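PDB 2E6X: hypothetical protein TTHA1281 from Thermus thermophilus, which is of unknown function but belongs to the DUF3248 family and assembles from two copies of a small alpha/beta chain. Local coordinates for residues Met53-Leu56 with Val57-Arg61. Residues are numbered along the deposited sequence; the frame is centred on the assembly and turned at random.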
loop_
_atom_site.group_PDB
_atom_site.type_symbol
_atom_site.label_atom_id
_atom_site.label_comp_id
_atom_site.label_asym_id
_atom_site.label_seq_id
_atom_site.Cartn_x
_atom_site.Cartn_y
_atom_site.Cartn_z
HETATM N N MSE A 53 -8.424 7.759 6.089
HETATM C CA MSE A 53 -7.224 7.223 5.450
HETATM C C MSE A 53 -6.514 8.314 4.675
HETATM O O MSE A 53 -5.302 8.398 4.714
HETATM C CB MSE A 53 -7.543 6.072 4.488
HETATM C CG MSE A 53 -8.026 4.791 5.147
HETATM SE SE MSE A 53 -8.104 3.338 3.824
HETATM C CE MSE A 53 -7.104 4.251 2.436
ATOM N N ARG A 54 -7.268 9.174 3.997
ATOM C CA ARG A 54 -6.624 10.219 3.230
ATOM C C ARG A 54 -5.881 11.159 4.195
ATOM O O ARG A 54 -4.722 11.495 3.983
ATOM C CB ARG A 54 -7.672 10.988 2.383
ATOM C CG ARG A 54 -7.158 12.280 1.802
ATOM C CD ARG A 54 -8.299 13.017 1.061
ATOM N NE ARG A 54 -7.890 14.338 0.599
ATOM C CZ ARG A 54 -8.023 15.456 1.310
ATOM N NH1 ARG A 54 -8.569 15.424 2.542
ATOM N NH2 ARG A 54 -7.622 16.622 0.785
ATOM N N ARG A 55 -6.560 11.549 5.271
ATOM C CA ARG A 55 -5.978 12.438 6.277
ATOM C C ARG A 55 -4.643 11.883 6.836
ATOM O O ARG A 55 -3.629 12.577 6.929
ATOM C CB ARG A 55 -6.969 12.633 7.437
ATOM C CG ARG A 55 -6.342 13.328 8.664
ATOM C CD ARG A 55 -7.317 13.566 9.835
ATOM N NE ARG A 55 -7.600 12.378 10.652
ATOM C CZ ARG A 55 -6.755 11.840 11.540
ATOM N NH1 ARG A 55 -5.562 12.382 11.740
ATOM N NH2 ARG A 55 -7.101 10.750 12.227
ATOM N N LEU A 56 -4.668 10.614 7.188
ATOM C CA LEU A 56 -3.499 9.964 7.763
ATOM C C LEU A 56 -2.340 9.890 6.759
ATOM O O LEU A 56 -1.180 10.131 7.124
ATOM C CB LEU A 56 -3.926 8.588 8.292
ATOM C CG LEU A 56 -4.810 8.639 9.565
ATOM C CD1 LEU A 56 -5.335 7.253 9.871
ATOM C CD2 LEU A 56 -3.998 9.182 10.804
ATOM N N VAL A 57 -2.632 9.601 5.502
ATOM C CA VAL A 57 -1.556 9.534 4.522
ATOM C C VAL A 57 -1.032 10.945 4.330
ATOM O O VAL A 57 0.173 11.173 4.390
ATOM C CB VAL A 57 -2.032 8.952 3.175
ATOM C CG1 VAL A 57 -0.831 9.010 2.126
ATOM C CG2 VAL A 57 -2.466 7.487 3.400
ATOM N N GLN A 58 -1.934 11.892 4.120
ATOM C CA GLN A 58 -1.478 13.272 3.955
ATOM C C GLN A 58 -0.648 13.781 5.138
ATOM O O GLN A 58 0.307 14.503 4.914
ATOM C CB GLN A 58 -2.659 14.216 3.675
ATOM C CG GLN A 58 -3.276 13.918 2.294
ATOM C CD GLN A 58 -4.234 14.983 1.847
ATOM O OE1 GLN A 58 -5.009 15.476 2.632
ATOM N NE2 GLN A 58 -4.176 15.346 0.569
ATOM N N GLU A 59 -0.985 13.429 6.377
ATOM C CA GLU A 59 -0.138 13.909 7.490
ATOM C C GLU A 59 1.128 13.039 7.690
ATOM O O GLU A 59 1.930 13.266 8.608
ATOM C CB GLU A 59 -0.946 13.951 8.779
ATOM C CG GLU A 59 -2.248 14.713 8.621
ATOM C CD GLU A 59 -3.123 14.667 9.848
ATOM O OE1 GLU A 59 -3.237 13.593 10.487
ATOM O OE2 GLU A 59 -3.733 15.705 10.159
ATOM N N GLY A 60 1.330 12.055 6.826
ATOM C CA GLY A 60 2.493 11.212 7.002
ATOM C C GLY A 60 2.399 10.217 8.157
ATOM O O GLY A 60 3.408 9.563 8.502
ATOM N N ARG A 61 1.212 10.062 8.748
ATOM C CA ARG A 61 1.015 9.094 9.872
ATOM C C ARG A 61 0.690 7.701 9.310
ATOM O O ARG A 61 -0.462 7.228 9.405
ATOM C CB ARG A 61 -0.162 9.515 10.769
ATOM C CG ARG A 61 0.060 10.810 11.547
ATOM C CD ARG A 61 -1.234 11.261 12.198
ATOM N NE ARG A 61 -1.196 12.667 12.569
ATOM C CZ ARG A 61 -0.395 13.152 13.512
ATOM N NH1 ARG A 61 0.428 12.331 14.170
ATOM N NH2 ARG A 61 -0.407 14.453 13.802
#
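One face of the R54 guanidinium carries Q58 OE1, 3.3 Å from R54 CZ and over the centre of the group; the two planes are inclined by 53°, and this is no hydrogen bond. The guanidinium of R55 has CG of L56 over one face, toward the rim, and E59 OE1 at its edge; the same oxygen sits at the edge of the R61 guanidinium, in its plane. R54 with Q58 and R55 with E59 are i to i+4 pairs along the last turns of helix 50-58, which closes in a Schellman motif. R54 CG stands anti to the backbone N (chi1 167°), and the extended chain beyond it crosses the Q58 side chain at a slant, bringing the guanidinium to OE1. The polar end of R54 finds its salt bridge in E68 of the second subunit, whose W66 packs on R54 and Q58. Exchanging R54 for a leucine would probably leave E68 of the second subunit without its charged mate and take from Q58 OE1 the guanidinium face it rests on.

E59 OE1 is shared by two arginines: R55 NH1 reaches it at 2.9 Å in a salt bridge whose hydrogen bond is weak and bent, whereas R61 NE makes a second, hydrogen-bonded one at 3.1 Å, from above the carboxylate plane. Such sharing probably offsets their like charges; R55 NH2 also bridges to D24. L56 and R61 cross at about a right angle, CD2 of L56 3.7 Å from CD of R61. L56 and V57 also pack on L26 of strand 26-32, joining helix end to sheet. G60 has positive phi (74°), calling for glycine because a CB would jam against the preceding carbonyl O; its N bonds to V57 O. R61 N, in the carbonyl plane of L56, completes the motif by donating to L56 O at 2.9 Å.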